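Local coordinates for cGAS/DncV-like nucleotidyltransferase in E. coli homolog (Elizabethkingia meningoseptica ATCC 13253 = NBRC 12535, PDB 6E0O), which uses magnesium to make cyclic nucleotide second messengers, probably including 3',3'-c-di-AMP, that signal phage infection in a CBASS antiviral system, at residues 29-33 / 111-115; 118-122 / 159-165. All coordinates share one frame; numbering follows the deposited sequence.

Contact 1: 29-33 / 111-115; sequences QITAA and NVFTT
Phe-113 pushes the far end of its ring against one side of the helix at Gln-29, Ile-30 and Ala-33, and most of the contact is made by this ring, with Val-112 supplying the rest. Its CZ sits 3.6 Å from the backbone O of Gln-29, with the carbonyl carbon of that residue at the ring edge and in its plane. To one side, CE2 meets Ala-33 CB at 3.8 Å. Ile-30 crosses the aromatic side chain at about a right angle and brings CG1 obliquely to within 3.8 Å of CZ. On the other side, Gln-29 OE1 comes up at the ring edge, near its plane, 3.5 Å from Phe-113 CE1, its amide turned only 21° from the ring plane. No hydrogen bond joins the two segments; that oxygen has its real partner in Arg-132, whose NH1 bonds to it.

Val-112 works with both branches. With CG1 anti to the backbone N (chi1 171°), this methyl lies 3.7 Å above the centre of the Phe-113 ring and covers one face, leaving CG2 to meet Ala-33 CB at 3.7 Å. The small alanine methyl thus touches both neighbouring side chains, and the backbones come close here, with 6.4 Å between Ala-33 CA and Val-112 CA.

Further out, Ile-30 and Phe-113 both reach Val-126 on strand 124-126, and Ile-30 also packs on Ala-135 and Val-137 of strand 135-147. Helix 98-113 finishes at this point, Thr-114 leaving helical geometry with a positive phi. What results is helix-on-helix packing over a beta sheet: the end of helix 98-113 is wedged beside helix 21-38 on the mixed sheet of the nucleotidyltransferase domain.

Contact 2: 118-122 / 159-165; sequences ERKNK and FYSDDNK. With nucleotides of chain B.
Arg-119 and Asp-162 approach from opposite directions and meet side-on, NE and NH2 each taking one carboxylate oxygen, with the two planes 36° apart. The bond from Arg-119 NE to Asp-162 OD2 (2.9 Å) is nearly straight and uses the syn side. NH2 instead reaches OD1 from above the carboxylate plane. Lys-102 makes a second salt bridge to OD1.

Asn-121 crosses Asp-163 at about a right angle. Its OD1 accepts from Asp-163 N (3.0 Å), while ND2 donates to Asp-163 OD1 (3.1 Å) from well above the carboxylate plane. Asn-121 O also takes Asp-162 N, so the loop at 120-122 holds the type I turn from Ser-161 to Asn-164, which, with a bulge at Asn-164, closes the hairpin of strands 152-160 and 166-169. Asn-121 and Lys-122 are expected ATP-binding residues, and this hairpin lies at the nucleotide pocket.

Lys-122 runs out extended beyond CG, past Ser-161 CB, and donates from NZ to OP1 of nucleotide A2 of chain B (3.2 Å). A water accepts from both this amine and Lys-165 NZ. Phe-159 turns a ring edge to the same nucleotide, CE1 lying 3.4 Å from C2 of A2 and above the plane of the base, while its CE2 meets Lys-122 O at 3.4 Å.

How the contacts relate
Contact 1 closes before contact 2 opens along the chain, and residues 115 and 118 are separated by two positions only, yet the centres of the two contacts lie about 20 Å apart. Helix 98-113 links them: its last turn packs in contact 1, while Lys-102, nearer its start, reaches Asp-162 and Lys-120 O in contact 2. Contact 2 touches the bound nucleotide directly, whereas contact 1 comes no nearer to it than about 11 Å between closest atoms. Both come near Asp-136, which is expected to bind magnesium: the side chains of Lys-120 and Ile-30 lie about 6 and 8 Å from that of Asp-136.

Contact 1: 29-33 / 111-115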
ATOM      1  N   GLN A  29       8.509  -6.783  18.635  1.00 12.94           N
ATOM      2  CA  GLN A  29       7.656  -6.773  19.814  1.00 12.88           C
ATOM      3  C   GLN A  29       6.265  -7.286  19.487  1.00 12.57           C
ATOM      4  O   GLN A  29       5.685  -8.060  20.258  1.00 13.07           O
ATOM      5  CB  GLN A  29       7.566  -5.365  20.389  1.00 13.18           C
ATOM      6  CG  GLN A  29       8.850  -4.863  21.005  1.00 14.42           C
ATOM      7  CD  GLN A  29       8.710  -3.439  21.494  1.00 14.26           C
ATOM      8  OE1 GLN A  29       7.666  -3.062  22.017  1.00 14.87           O
ATOM      9  NE2 GLN A  29       9.746  -2.634  21.298  1.00 17.12           N
ATOM     10  N   ILE A  30       5.698  -6.837  18.368  1.00 11.97           N
ATOM     11  CA  ILE A  30       4.347  -7.246  18.004  1.00 12.01           C
ATOM     12  C   ILE A  30       4.314  -8.730  17.677  1.00 11.88           C
ATOM     13  O   ILE A  30       3.396  -9.451  18.082  1.00 12.62           O
ATOM     14  CB  ILE A  30       3.800  -6.358  16.870  1.00 13.45           C
ATOM     15  CG1 ILE A  30       3.495  -4.986  17.487  1.00 17.90           C
ATOM     16  CG2 ILE A  30       2.588  -6.997  16.241  1.00 14.53           C
ATOM     17  CD1 ILE A  30       3.317  -3.891  16.508  1.00 18.15           C
ATOM     18  N   THR A  31       5.314  -9.212  16.940  1.00 12.13           N
ATOM     19  CA  THR A  31       5.372 -10.631  16.622  1.00 12.29           C
ATOM     20  C   THR A  31       5.367 -11.475  17.889  1.00 12.68           C
ATOM     21  O   THR A  31       4.621 -12.455  17.979  1.00 14.05           O
ATOM     22  CB  THR A  31       6.604 -10.911  15.765  1.00 13.33           C
ATOM     23  OG1 THR A  31       6.471 -10.231  14.508  1.00 14.60           O
ATOM     24  CG2 THR A  31       6.764 -12.390  15.512  1.00 15.92           C
ATOM     25  N   ALA A  32       6.160 -11.087  18.896  1.00 12.76           N
ATOM     26  CA  ALA A  32       6.204 -11.861  20.135  1.00 13.15           C
ATOM     27  C   ALA A  32       4.832 -11.887  20.804  1.00 12.83           C
ATOM     28  O   ALA A  32       4.377 -12.936  21.272  1.00 14.48           O
ATOM     29  CB  ALA A  32       7.269 -11.295  21.078  1.00 16.52           C
ATOM     30  N   ALA A  33       4.153 -10.743  20.849  1.00 12.20           N
ATOM     31  CA  ALA A  33       2.833 -10.690  21.471  1.00 12.75           C
ATOM     32  C   ALA A  33       1.847 -11.604  20.753  1.00 12.59           C
ATOM     33  O   ALA A  33       1.052 -12.303  21.392  1.00 14.09           O
ATOM     34  CB  ALA A  33       2.337  -9.245  21.488  1.00 13.44           C
ATOM     35  N   ASN A 111      -2.600  -7.362  26.080  1.00 12.08           N
ATOM     36  CA  ASN A 111      -1.917  -7.962  27.220  1.00 12.81           C
ATOM     37  C   ASN A 111      -0.496  -7.450  27.340  1.00 14.01           C
ATOM     38  O   ASN A 111       0.034  -7.381  28.453  1.00 15.99           O
ATOM     39  CB  ASN A 111      -1.891  -9.484  27.106  1.00 13.26           C
ATOM     40  CG  ASN A 111      -3.223 -10.107  27.384  1.00 13.96           C
ATOM     41  OD1 ASN A 111      -4.065  -9.509  28.054  1.00 14.92           O
ATOM     42  ND2 ASN A 111      -3.426 -11.320  26.888  1.00 15.95           N
ATOM     43  N   VAL A 112       0.125  -7.088  26.215  1.00 12.84           N
ATOM     44  CA  VAL A 112       1.514  -6.627  26.174  1.00 13.52           C
ATOM     45  C   VAL A 112       1.606  -5.114  26.110  1.00 12.89           C
ATOM     46  O   VAL A 112       2.386  -4.501  26.836  1.00 15.34           O
ATOM     47  CB  VAL A 112       2.257  -7.270  24.983  1.00 13.73           C
ATOM     48  CG1 VAL A 112       3.643  -6.634  24.802  1.00 15.13           C
ATOM     49  CG2 VAL A 112       2.356  -8.772  25.171  1.00 14.94           C
ATOM     50  N   PHE A 113       0.835  -4.493  25.224  1.00 12.53           N
ATOM     51  CA  PHE A 113       0.985  -3.075  24.924  1.00 12.73           C
ATOM     52  C   PHE A 113      -0.056  -2.203  25.610  1.00 14.37           C
ATOM     53  O   PHE A 113      -0.018  -0.978  25.442  1.00 14.87           O
ATOM     54  CB  PHE A 113       0.930  -2.857  23.408  1.00 13.30           C
ATOM     55  CG  PHE A 113       1.963  -3.631  22.654  1.00 11.92           C
ATOM     56  CD1 PHE A 113       3.276  -3.225  22.664  1.00 13.62           C
ATOM     57  CD2 PHE A 113       1.623  -4.761  21.930  1.00 12.53           C
ATOM     58  CE1 PHE A 113       4.234  -3.931  21.970  1.00 13.72           C
ATOM     59  CE2 PHE A 113       2.579  -5.471  21.230  1.00 13.42           C
ATOM     60  CZ  PHE A 113       3.882  -5.061  21.262  1.00 14.30           C
ATOM     61  N   THR A 114      -0.980  -2.815  26.355  1.00 14.24           N
ATOM     62  CA  THR A 114      -1.990  -2.143  27.168  1.00 14.78           C
ATOM     63  C   THR A 114      -2.590  -0.934  26.463  1.00 15.57           C
ATOM     64  O   THR A 114      -3.256  -1.089  25.432  1.00 15.62           O
ATOM     65  CB  THR A 114      -1.462  -1.836  28.580  1.00 19.47           C
ATOM     66  OG1 THR A 114      -0.465  -0.808  28.546  1.00 20.61           O
ATOM     67  CG2 THR A 114      -0.857  -3.095  29.214  1.00 20.07           C
ATOM     68  N   THR A 115      -2.363   0.263  27.000  1.00 17.90           N
ATOM     69  CA  THR A 115      -3.083   1.446  26.548  1.00 19.07           C
ATOM     70  C   THR A 115      -2.664   1.921  25.165  1.00 18.71           C
ATOM     71  O   THR A 115      -3.330   2.803  24.616  1.00 21.59           O
ATOM     72  CB  THR A 115      -2.900   2.572  27.567  1.00 23.95           C
ATOM     73  OG1 THR A 115      -1.500   2.822  27.748  1.00 28.04           O
ATOM     74  CG2 THR A 115      -3.524   2.184  28.899  1.00 28.31           C
TER

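Contact 2: 118-122 / 159-165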
ATOM      1  N   GLU A 118      -5.368   0.236  20.081  1.00 14.28           N
ATOM      2  CA  GLU A 118      -6.627   0.856  19.691  1.00 16.36           C
ATOM      3  C   GLU A 118      -7.223   0.071  18.534  1.00 14.64           C
ATOM      4  O   GLU A 118      -6.607  -0.046  17.472  1.00 16.44           O
ATOM      5  CB  GLU A 118      -6.411   2.315  19.279  1.00 18.24           C
ATOM      6  CG  GLU A 118      -5.779   3.167  20.363  1.00 24.15           C
ATOM      7  CD  GLU A 118      -5.576   4.607  19.936  1.00 33.44           C
ATOM      8  OE1 GLU A 118      -5.029   5.394  20.735  1.00 35.68           O
ATOM      9  OE2 GLU A 118      -5.963   4.955  18.800  1.00 38.52           O
ATOM     10  N   ARG A 119      -8.425  -0.449  18.726  1.00 15.88           N
ATOM     11  CA  ARG A 119      -9.115  -1.131  17.646  1.00 15.03           C
ATOM     12  C   ARG A 119      -9.555  -0.120  16.599  1.00 15.72           C
ATOM     13  O   ARG A 119     -10.108   0.934  16.927  1.00 18.37           O
ATOM     14  CB  ARG A 119     -10.324  -1.872  18.193  1.00 16.47           C
ATOM     15  CG  ARG A 119     -11.097  -2.583  17.120  1.00 16.83           C
ATOM     16  CD  ARG A 119     -12.095  -3.525  17.721  1.00 19.22           C
ATOM     17  NE  ARG A 119     -12.897  -4.188  16.704  1.00 19.98           N
ATOM     18  CZ  ARG A 119     -13.224  -5.473  16.739  1.00 17.87           C
ATOM     19  NH1 ARG A 119     -12.782  -6.246  17.727  1.00 19.95           N
ATOM     20  NH2 ARG A 119     -13.966  -5.994  15.772  1.00 19.16           N
ATOM     21  N   LYS A 120      -9.305  -0.448  15.338  1.00 13.89           N
ATOM     22  CA  LYS A 120      -9.712   0.368  14.204  1.00 14.45           C
ATOM     23  C   LYS A 120     -10.627  -0.445  13.292  1.00 14.50           C
ATOM     24  O   LYS A 120     -10.828  -1.645  13.486  1.00 15.36           O
ATOM     25  CB  LYS A 120      -8.496   0.896  13.440  1.00 16.99           C
ATOM     26  CG  LYS A 120      -7.509   1.662  14.292  1.00 18.61           C
ATOM     27  CD  LYS A 120      -8.085   2.956  14.831  1.00 25.20           C
ATOM     28  CE  LYS A 120      -7.108   3.604  15.803  1.00 29.91           C
ATOM     29  NZ  LYS A 120      -7.619   4.883  16.367  1.00 34.27           N
ATOM     30  N   ASN A 121     -11.157   0.218  12.262  1.00 15.38           N
ATOM     31  CA  ASN A 121     -12.160  -0.413  11.412  1.00 15.59           C
ATOM     32  C   ASN A 121     -11.610  -1.644  10.699  1.00 14.92           C
ATOM     33  O   ASN A 121     -12.324  -2.644  10.539  1.00 15.53           O
ATOM     34  CB  ASN A 121     -12.676   0.609  10.401  1.00 18.50           C
ATOM     35  CG  ASN A 121     -13.893   0.116   9.647  1.00 18.60           C
ATOM     36  OD1 ASN A 121     -14.770  -0.532  10.217  1.00 19.81           O
ATOM     37  ND2 ASN A 121     -13.950   0.418   8.357  1.00 20.18           N
ATOM     38  N   LYS A 122     -10.350  -1.587  10.254  1.00 14.30           N
ATOM     39  CA  LYS A 122      -9.772  -2.632   9.418  1.00 14.71           C
ATOM     40  C   LYS A 122      -8.541  -3.277  10.037  1.00 14.57           C
ATOM     41  O   LYS A 122      -7.913  -4.120   9.387  1.00 14.83           O
ATOM     42  CB  LYS A 122      -9.423  -2.087   8.030  1.00 16.90           C
ATOM     43  CG  LYS A 122     -10.626  -1.665   7.212  1.00 17.28           C
ATOM     44  CD  LYS A 122     -10.242  -1.165   5.826  1.00 19.92           C
ATOM     45  CE  LYS A 122     -11.409  -0.463   5.151  1.00 23.79           C
ATOM     46  NZ  LYS A 122     -11.019   0.137   3.851  1.00 27.58           N
ATOM     47  N   PHE A 159     -10.442 -10.306   5.111  1.00 13.34           N
ATOM     48  CA  PHE A 159     -10.878  -9.982   6.453  1.00 13.71           C
ATOM     49  C   PHE A 159     -12.139  -9.143   6.331  1.00 13.67           C
ATOM     50  O   PHE A 159     -12.602  -8.844   5.229  1.00 15.05           O
ATOM     51  CB  PHE A 159      -9.768  -9.319   7.267  1.00 15.21           C
ATOM     52  CG  PHE A 159      -9.261  -8.037   6.694  1.00 15.88           C
ATOM     53  CD1 PHE A 159      -8.228  -8.032   5.772  1.00 17.64           C
ATOM     54  CD2 PHE A 159      -9.782  -6.827   7.119  1.00 18.68           C
ATOM     55  CE1 PHE A 159      -7.740  -6.843   5.264  1.00 22.50           C
ATOM     56  CE2 PHE A 159      -9.301  -5.635   6.617  1.00 21.87           C
ATOM     57  CZ  PHE A 159      -8.276  -5.639   5.687  1.00 21.22           C
ATOM     58  N   TYR A 160     -12.707  -8.784   7.470  1.00 13.96           N
ATOM     59  CA  TYR A 160     -13.928  -8.001   7.510  1.00 14.35           C
ATOM     60  C   TYR A 160     -13.694  -6.748   8.329  1.00 13.85           C
ATOM     61  O   TYR A 160     -13.059  -6.798   9.381  1.00 15.29           O
ATOM     62  CB  TYR A 160     -15.070  -8.828   8.086  1.00 16.20           C
ATOM     63  CG  TYR A 160     -15.308 -10.059   7.244  1.00 18.20           C
ATOM     64  CD1 TYR A 160     -14.564 -11.218   7.442  1.00 22.16           C
ATOM     65  CD2 TYR A 160     -16.238 -10.048   6.217  1.00 19.75           C
ATOM     66  CE1 TYR A 160     -14.764 -12.337   6.661  1.00 27.64           C
ATOM     67  CE2 TYR A 160     -16.449 -11.164   5.431  1.00 23.40           C
ATOM     68  CZ  TYR A 160     -15.711 -12.308   5.658  1.00 27.97           C
ATOM     69  OH  TYR A 160     -15.913 -13.422   4.875  1.00 35.37           O
ATOM     70  N   SER A 161     -14.195  -5.625   7.826  1.00 14.44           N
ATOM     71  CA  SER A 161     -14.121  -4.389   8.577  1.00 14.78           C
ATOM     72  C   SER A 161     -15.230  -4.353   9.621  1.00 14.60           C
ATOM     73  O   SER A 161     -16.227  -5.077   9.529  1.00 16.26           O
ATOM     74  CB  SER A 161     -14.253  -3.192   7.641  1.00 16.32           C
ATOM     75  OG  SER A 161     -15.554  -3.127   7.090  1.00 17.91           O
ATOM     76  N   ASP A 162     -15.055  -3.485  10.621  1.00 15.67           N
ATOM     77  CA  ASP A 162     -16.065  -3.349  11.661  1.00 17.21           C
ATOM     78  C   ASP A 162     -17.377  -2.815  11.090  1.00 18.07           C
ATOM     79  O   ASP A 162     -18.441  -3.063  11.662  1.00 21.63           O
ATOM     80  CB  ASP A 162     -15.546  -2.467  12.793  1.00 18.12           C
ATOM     81  CG  ASP A 162     -14.515  -3.174  13.657  1.00 18.97           C
ATOM     82  OD1 ASP A 162     -14.141  -4.325  13.335  1.00 17.92           O
ATOM     83  OD2 ASP A 162     -14.075  -2.571  14.656  1.00 20.39           O
ATOM     84  N   ASP A 163     -17.336  -2.094   9.967  1.00 19.25           N
ATOM     85  CA  ASP A 163     -18.563  -1.677   9.288  1.00 21.99           C
ATOM     86  C   ASP A 163     -19.027  -2.682   8.226  1.00 19.56           C
ATOM     87  O   ASP A 163     -19.789  -2.314   7.322  1.00 21.10           O
ATOM     88  CB  ASP A 163     -18.465  -0.243   8.751  1.00 23.45           C
ATOM     89  CG  ASP A 163     -17.489  -0.088   7.611  1.00 24.81           C
ATOM     90  OD1 ASP A 163     -16.566  -0.903   7.473  1.00 22.54           O
ATOM     91  OD2 ASP A 163     -17.645   0.892   6.848  1.00 29.53           O
ATOM     92  N   ASN A 164     -18.580  -3.937   8.331  1.00 18.83           N
ATOM     93  CA  ASN A 164     -19.164  -5.137   7.702  1.00 19.90           C
ATOM     94  C   ASN A 164     -18.726  -5.379   6.266  1.00 18.31           C
ATOM     95  O   ASN A 164     -19.307  -6.250   5.596  1.00 21.29           O
ATOM     96  CB  ASN A 164     -20.693  -5.189   7.824  1.00 21.97           C
ATOM     97  CG  ASN A 164     -21.147  -5.404   9.264  1.00 25.29           C
ATOM     98  OD1 ASN A 164     -20.499  -6.119  10.037  1.00 26.16           O
ATOM     99  ND2 ASN A 164     -22.252  -4.770   9.635  1.00 29.26           N
ATOM    100  N   LYS A 165     -17.696  -4.691   5.790  1.00 14.60           N
ATOM    101  CA  LYS A 165     -17.212  -4.911   4.438  1.00 14.08           C
ATOM    102  C   LYS A 165     -16.274  -6.103   4.413  1.00 15.07           C
ATOM    103  O   LYS A 165     -15.470  -6.299   5.329  1.00 16.28           O
ATOM    104  CB  LYS A 165     -16.469  -3.682   3.926  1.00 16.22           C
ATOM    105  CG  LYS A 165     -17.351  -2.461   3.821  1.00 17.68           C
ATOM    106  CD  LYS A 165     -16.692  -1.343   3.052  1.00 24.89           C
ATOM    107  CE  LYS A 165     -15.794  -0.523   3.940  1.00 27.76           C
ATOM    108  NZ  LYS A 165     -15.414   0.743   3.248  1.00 28.41           N
TER
ATOM    109  P     A B   2      -7.120   2.357   5.179  1.00 53.75           P
ATOM    110  OP1   A B   2      -8.283   1.519   4.787  1.00 57.70           O
ATOM    111  OP2   A B   2      -7.337   3.526   6.076  1.00 58.92           O
ATOM    112  O5'   A B   2      -6.051   1.404   5.880  1.00 62.49           O
ATOM    113  C5'   A B   2      -6.200   0.997   7.238  1.00 66.22           C
ATOM    114  C4'   A B   2      -5.456  -0.286   7.520  1.00 66.10           C
ATOM    115  O4'   A B   2      -6.128  -1.372   6.831  1.00 61.45           O
ATOM    116  C3'   A B   2      -4.005  -0.310   7.049  1.00 67.58           C
ATOM    117  O3'   A B   2      -3.205  -1.073   7.950  1.00 68.72           O
ATOM    118  C2'   A B   2      -4.092  -1.014   5.701  1.00 64.35           C
ATOM    119  O2'   A B   2      -2.911  -1.683   5.305  1.00 65.29           O
ATOM    120  C1'   A B   2      -5.242  -1.993   5.921  1.00 56.20           C
ATOM    121  N9    A B   2      -5.987  -2.277   4.694  1.00 37.46           N
ATOM    122  C8    A B   2      -6.874  -1.443   4.053  1.00 31.71           C
ATOM    123  N7    A B   2      -7.392  -1.954   2.966  1.00 24.64           N
ATOM    124  C5    A B   2      -6.797  -3.205   2.874  1.00 24.58           C
ATOM    125  C6    A B   2      -6.915  -4.247   1.933  1.00 21.77           C
ATOM    126  N6    A B   2      -7.705  -4.216   0.858  1.00 22.77           N
ATOM    127  N1    A B   2      -6.187  -5.349   2.164  1.00 23.79           N
ATOM    128  C2    A B   2      -5.385  -5.414   3.226  1.00 23.79           C
ATOM    129  N3    A B   2      -5.187  -4.505   4.179  1.00 24.49           N
ATOM    130  C4    A B   2      -5.931  -3.415   3.938  1.00 26.40           C
TER
HETATM  131  O   HOH W   1     -10.739  -5.734  10.530  1.00 14.21           O
HETATM  132  O   HOH W   2     -13.434  -0.149   1.669  1.00 34.05           O